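Side-chain contacts in transglutaminase-like domain-containing protein (PDB 4XZ7), which is a fragment, carrying the transglutaminase-like domain, of a homodimeric antiphagocytic virulence factor of Streptococcus suis that probably modifies protein glutamines: residues N194-H199 / K378-V383; K200-S205 / N276-P281. All blocks are in the same frame, centred on the assembly; numbering follows the deposited sequence.

Contact 1: N194-H199 / K378-V383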
loop_
_atom_site.group_PDB
_atom_site.type_symbol
_atom_site.label_atom_id
_atom_site.label_comp_id
_atom_site.label_asym_id
_atom_site.label_seq_id
_atom_site.Cartn_x
_atom_site.Cartn_y
_atom_site.Cartn_z
ATOM N N ASN B 194 21.811 4.953 -7.209
ATOM C CA ASN B 194 21.942 3.509 -7.059
ATOM C C ASN B 194 23.138 2.933 -7.832
ATOM O O ASN B 194 23.860 2.068 -7.319
ATOM C CB ASN B 194 20.659 2.811 -7.491
ATOM C CG ASN B 194 20.560 1.408 -6.937
ATOM O OD1 ASN B 194 20.515 1.217 -5.727
ATOM N ND2 ASN B 194 20.551 0.418 -7.819
ATOM N N ASP B 195 23.348 3.411 -9.061
ATOM C CA ASP B 195 24.505 3.002 -9.853
ATOM C C ASP B 195 25.791 3.373 -9.134
ATOM O O ASP B 195 26.827 2.693 -9.271
ATOM C CB ASP B 195 24.485 3.649 -11.236
ATOM C CG ASP B 195 23.881 2.749 -12.292
ATOM O OD1 ASP B 195 23.382 1.654 -11.942
ATOM O OD2 ASP B 195 23.895 3.147 -13.476
ATOM N N ASP B 196 25.728 4.449 -8.355
ATOM C CA ASP B 196 26.892 4.820 -7.563
ATOM C C ASP B 196 27.112 3.825 -6.433
ATOM O O ASP B 196 28.239 3.393 -6.199
ATOM C CB ASP B 196 26.767 6.233 -6.997
ATOM C CG ASP B 196 28.083 6.739 -6.428
ATOM O OD1 ASP B 196 29.013 7.022 -7.228
ATOM O OD2 ASP B 196 28.190 6.832 -5.185
ATOM N N LEU B 197 26.036 3.470 -5.734
ATOM C CA LEU B 197 26.099 2.426 -4.706
ATOM C C LEU B 197 26.704 1.112 -5.228
ATOM O O LEU B 197 27.501 0.458 -4.540
ATOM C CB LEU B 197 24.704 2.175 -4.144
ATOM C CG LEU B 197 24.311 2.798 -2.801
ATOM C CD1 LEU B 197 25.193 3.939 -2.414
ATOM C CD2 LEU B 197 22.850 3.250 -2.838
ATOM N N ILE B 198 26.339 0.738 -6.452
ATOM C CA ILE B 198 26.879 -0.468 -7.073
ATOM C C ILE B 198 28.363 -0.317 -7.351
ATOM O O ILE B 198 29.147 -1.231 -7.072
ATOM C CB ILE B 198 26.150 -0.794 -8.383
ATOM C CG1 ILE B 198 24.689 -1.131 -8.084
ATOM C CG2 ILE B 198 26.810 -1.948 -9.088
ATOM C CD1 ILE B 198 23.853 -1.191 -9.313
ATOM N N HIS B 199 28.738 0.839 -7.902
ATOM C CA HIS B 199 30.140 1.169 -8.150
ATOM C C HIS B 199 30.953 1.004 -6.868
ATOM O O HIS B 199 32.033 0.403 -6.873
ATOM C CB HIS B 199 30.271 2.602 -8.683
ATOM C CG HIS B 199 31.506 2.841 -9.497
ATOM N ND1 HIS B 199 32.776 2.789 -8.963
ATOM C CD2 HIS B 199 31.662 3.154 -10.806
ATOM C CE1 HIS B 199 33.662 3.046 -9.908
ATOM N NE2 HIS B 199 33.012 3.274 -11.035
ATOM N N LYS B 378 25.619 5.218 -19.143
ATOM C CA LYS B 378 26.686 4.455 -19.801
ATOM C C LYS B 378 28.091 4.836 -19.349
ATOM O O LYS B 378 29.031 4.058 -19.506
ATOM C CB LYS B 378 26.600 4.622 -21.329
ATOM C CG LYS B 378 25.338 4.051 -21.936
ATOM C CD LYS B 378 25.365 4.048 -23.456
ATOM C CE LYS B 378 24.161 3.269 -23.966
ATOM N NZ LYS B 378 24.231 3.019 -25.420
ATOM N N GLU B 379 28.228 6.029 -18.787
ATOM C CA GLU B 379 29.534 6.531 -18.400
ATOM C C GLU B 379 30.091 5.779 -17.202
ATOM O O GLU B 379 31.299 5.734 -17.012
ATOM C CB GLU B 379 29.464 8.027 -18.090
ATOM C CG GLU B 379 29.227 8.348 -16.621
ATOM C CD GLU B 379 30.427 9.020 -15.980
ATOM O OE1 GLU B 379 30.635 8.831 -14.761
ATOM O OE2 GLU B 379 31.156 9.740 -16.698
ATOM N N LYS B 380 29.226 5.173 -16.396
ATOM C CA LYS B 380 29.711 4.512 -15.191
ATOM C C LYS B 380 30.390 3.183 -15.522
ATOM O O LYS B 380 30.997 2.557 -14.650
ATOM C CB LYS B 380 28.576 4.312 -14.183
ATOM C CG LYS B 380 28.888 4.928 -12.826
ATOM C CD LYS B 380 29.234 6.411 -12.969
ATOM C CE LYS B 380 30.117 6.892 -11.820
ATOM N NZ LYS B 380 29.597 6.459 -10.490
ATOM N N SER B 381 30.288 2.764 -16.782
ATOM C CA SER B 381 31.083 1.652 -17.298
ATOM C C SER B 381 32.557 1.820 -16.927
ATOM O O SER B 381 33.103 2.921 -17.002
ATOM C CB SER B 381 30.934 1.542 -18.818
ATOM O OG SER B 381 31.890 0.652 -19.375
ATOM N N LEU B 382 33.180 0.725 -16.511
ATOM C CA LEU B 382 34.552 0.749 -16.020
ATOM C C LEU B 382 35.521 0.283 -17.080
ATOM O O LEU B 382 36.720 0.162 -16.835
ATOM C CB LEU B 382 34.682 -0.129 -14.780
ATOM C CG LEU B 382 33.744 0.270 -13.642
ATOM C CD1 LEU B 382 32.957 -0.933 -13.167
ATOM C CD2 LEU B 382 34.553 0.885 -12.516
ATOM N N VAL B 383 34.988 0.009 -18.262
ATOM C CA VAL B 383 35.795 -0.478 -19.370
ATOM C C VAL B 383 35.593 0.408 -20.595
ATOM O O VAL B 383 35.781 -0.029 -21.731
ATOM C CB VAL B 383 35.446 -1.945 -19.714
ATOM C CG1 VAL B 383 35.866 -2.875 -18.575
ATOM C CG2 VAL B 383 33.946 -2.086 -20.005
#
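Asp196 and His199, about one turn apart on helix 188-205, meet Lys380, last residue of the 3-10 turn 378-380, and Leu382 in the loop just after it. Regular helical geometry in 194-199 is consistent with the backbone bonds from Ile198 N to Asn194 O and from His199 N to Asp195 O (3.0 Å); the turn is closed more loosely, Ser381 N lying 3.3 Å from Lys378 O. No hydrogen bond links the two backbones, so side chains make the whole contact. The side chains of Lys380 and His199 cross at about a right angle, CG of the lysine meeting the ring obliquely at 3.9 Å from His199 CD2. Bends at chi2 (55°) and chi4 (-48°) carry the ammonium group past the ring to Asp196, where NZ and OD1 form a salt bridge of 3.4 Å, at the long end for such a pair. On the imidazole's far end the methyl CD2 of Leu382 presses closely, 3.2 Å from His199 NE2 and 3.5 Å from His199 CE1. The other ring nitrogen, ND1, makes a weak hydrogen bond to Glu203 one turn on, which may help limit rotation of the ring. The contact joins helix 188-205 to the loop that follows helix 359-365, 179 residues further along the chain; Met277 of helix 264-277 touches both His199 and Leu382.

Contact 2: K200-S205 / N276-P281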
loop_
_atom_site.group_PDB
_atom_site.type_symbol
_atom_site.label_atom_id
_atom_site.label_comp_id
_atom_site.label_asym_id
_atom_site.label_seq_id
_atom_site.Cartn_x
_atom_site.Cartn_y
_atom_site.Cartn_z
ATOM N N LYS B 200 30.425 1.519 -5.766
ATOM C CA LYS B 200 31.106 1.384 -4.485
ATOM C C LYS B 200 31.204 -0.074 -4.045
ATOM O O LYS B 200 32.221 -0.475 -3.469
ATOM C CB LYS B 200 30.399 2.214 -3.416
ATOM C CG LYS B 200 30.848 3.672 -3.397
ATOM C CD LYS B 200 29.954 4.536 -2.516
ATOM C CE LYS B 200 30.405 5.989 -2.559
ATOM N NZ LYS B 200 29.493 6.871 -1.778
ATOM N N LEU B 201 30.167 -0.876 -4.306
ATOM C CA LEU B 201 30.291 -2.310 -4.002
ATOM C C LEU B 201 31.428 -2.920 -4.829
ATOM O O LEU B 201 32.170 -3.766 -4.339
ATOM C CB LEU B 201 28.985 -3.072 -4.259
ATOM C CG LEU B 201 27.791 -2.751 -3.362
ATOM C CD1 LEU B 201 26.556 -3.510 -3.824
ATOM C CD2 LEU B 201 28.114 -3.094 -1.912
ATOM N N ILE B 202 31.562 -2.474 -6.077
ATOM C CA ILE B 202 32.585 -2.984 -6.976
ATOM C C ILE B 202 33.972 -2.631 -6.455
ATOM O O ILE B 202 34.872 -3.477 -6.435
ATOM C CB ILE B 202 32.422 -2.429 -8.405
ATOM C CG1 ILE B 202 31.174 -3.011 -9.053
ATOM C CG2 ILE B 202 33.639 -2.762 -9.247
ATOM C CD1 ILE B 202 30.958 -2.570 -10.474
ATOM N N GLU B 203 34.125 -1.381 -6.032
ATOM C CA GLU B 203 35.359 -0.910 -5.419
ATOM C C GLU B 203 35.681 -1.756 -4.194
ATOM O O GLU B 203 36.786 -2.283 -4.063
ATOM C CB GLU B 203 35.254 0.571 -5.023
ATOM C CG GLU B 203 35.225 1.550 -6.198
ATOM C CD GLU B 203 34.778 2.963 -5.802
ATOM O OE1 GLU B 203 34.855 3.322 -4.603
ATOM O OE2 GLU B 203 34.338 3.715 -6.700
ATOM N N SER B 204 34.709 -1.897 -3.304
ATOM C CA SER B 204 34.953 -2.578 -2.037
ATOM C C SER B 204 35.304 -4.046 -2.262
ATOM O O SER B 204 36.145 -4.606 -1.558
ATOM C CB SER B 204 33.753 -2.442 -1.120
ATOM O OG SER B 204 33.525 -1.083 -0.814
ATOM N N SER B 205 34.697 -4.652 -3.277
ATOM C CA SER B 205 34.970 -6.044 -3.608
ATOM C C SER B 205 36.394 -6.267 -4.128
ATOM O O SER B 205 36.876 -7.396 -4.125
ATOM C CB SER B 205 33.983 -6.543 -4.658
ATOM O OG SER B 205 34.408 -6.197 -5.969
ATOM N N ASN B 276 27.912 -5.959 -15.918
ATOM C CA ASN B 276 27.845 -5.207 -17.162
ATOM C C ASN B 276 28.769 -4.000 -17.054
ATOM O O ASN B 276 29.480 -3.683 -18.006
ATOM C CB ASN B 276 26.411 -4.787 -17.492
ATOM C CG ASN B 276 25.599 -5.918 -18.099
ATOM O OD1 ASN B 276 26.123 -6.730 -18.854
ATOM N ND2 ASN B 276 24.314 -5.990 -17.750
ATOM N N MET B 277 28.778 -3.344 -15.896
ATOM C CA MET B 277 29.725 -2.261 -15.665
ATOM C C MET B 277 31.170 -2.738 -15.856
ATOM O O MET B 277 32.001 -2.019 -16.410
ATOM C CB MET B 277 29.548 -1.682 -14.265
ATOM C CG MET B 277 28.291 -0.830 -14.093
ATOM S SD MET B 277 28.043 -0.267 -12.403
ATOM C CE MET B 277 29.552 0.651 -12.104
ATOM N N LEU B 278 31.456 -3.957 -15.407
ATOM C CA LEU B 278 32.809 -4.503 -15.438
ATOM C C LEU B 278 33.187 -5.081 -16.797
ATOM O O LEU B 278 34.239 -5.693 -16.945
ATOM C CB LEU B 278 32.958 -5.584 -14.364
ATOM C CG LEU B 278 32.948 -5.134 -12.903
ATOM C CD1 LEU B 278 32.734 -6.319 -11.957
ATOM C CD2 LEU B 278 34.238 -4.397 -12.572
ATOM N N GLY B 279 32.326 -4.905 -17.789
ATOM C CA GLY B 279 32.597 -5.433 -19.113
ATOM C C GLY B 279 32.265 -6.908 -19.232
ATOM O O GLY B 279 32.744 -7.582 -20.136
ATOM N N LEU B 280 31.440 -7.417 -18.325
ATOM C CA LEU B 280 31.087 -8.824 -18.354
ATOM C C LEU B 280 29.595 -8.988 -18.669
ATOM O O LEU B 280 28.761 -8.948 -17.756
ATOM C CB LEU B 280 31.428 -9.480 -17.015
ATOM C CG LEU B 280 32.833 -10.011 -16.707
ATOM C CD1 LEU B 280 33.835 -9.657 -17.788
ATOM C CD2 LEU B 280 33.290 -9.508 -15.332
ATOM N N PRO B 281 29.251 -9.148 -19.965
ATOM C CA PRO B 281 27.850 -9.263 -20.404
ATOM C C PRO B 281 27.016 -10.147 -19.486
ATOM O O PRO B 281 27.355 -11.322 -19.302
ATOM C CB PRO B 281 27.974 -9.884 -21.791
ATOM C CG PRO B 281 29.276 -9.283 -22.317
ATOM C CD PRO B 281 30.190 -9.228 -21.101
#
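Ile202 points at the end of helix 264-277 and sets CD1 against Met277 and Leu278, and CG2 against Leu278 alone; the nearest CA pair, Ile202 and Leu278, is 8.6 Å apart, a gap bridged by apolar side chains alone. At chi1 -69° the isoleucine sets CG1 beside its backbone N and CG2 beside its carbonyl carbon, which separates the two points of touch. The CG1 branch ends in CD1, which meets the methionine obliquely, 3.9 Å from Met277 CE. The bend at chi3 (59°) of Met277 turns CE back to the methyl, which CB and SD also border. The same CD1 lies 4.1 Å from Leu278 CG, while the second branch and the leucine meet tip to tip, Ile202 CG2 being 3.8 Å from Leu278 CD2. Both partners are presented where the helix stops: Gly279, with phi at 81°, is the C-prime residue of a Schellman motif, in which Gly279 N bonds to Asn276 O (3.1 Å) and Leu280 N to Phe275 O. Within 200-205, the carbonyl of Ile202 accepts from Ser205 OG at 2.8 Å, and Lys200 O is gripped from opposite faces of its plane by Ser204 N and Ser204 OG. The Ile202 side chain also touches Ala274 and Leu382. Beyond the Schellman turn the chain passes into strand 282-288, whose first residue, Ala282, donates its N-H to Asn276 OD1, while helix 213-227 receives Leu201 and Ser205 of helix 188-205.

In the fold
Contacts 1 and 2 follow one another along helix 188-205, their centres about 8 Å apart, and along the chain contact 2 is nested within the loop that contact 1 closes. Met277 joins them. Met277 O lies 3.0 Å from Leu382 N, a probable hydrogen bond. Met277 CE packs against contact 1 as well, 3.5 Å from both Lys380 O and His199 CD2. The buried apolar pairs of contact 2 thus continue into the more polar surface contact 1. In the transglutaminase-like fold the catalytic cysteine typically starts a helix packed on the sheet; helix 264-277 probably fills that role, which would put contact 2 at its opposite, C-terminal end and contact 1 beside that end.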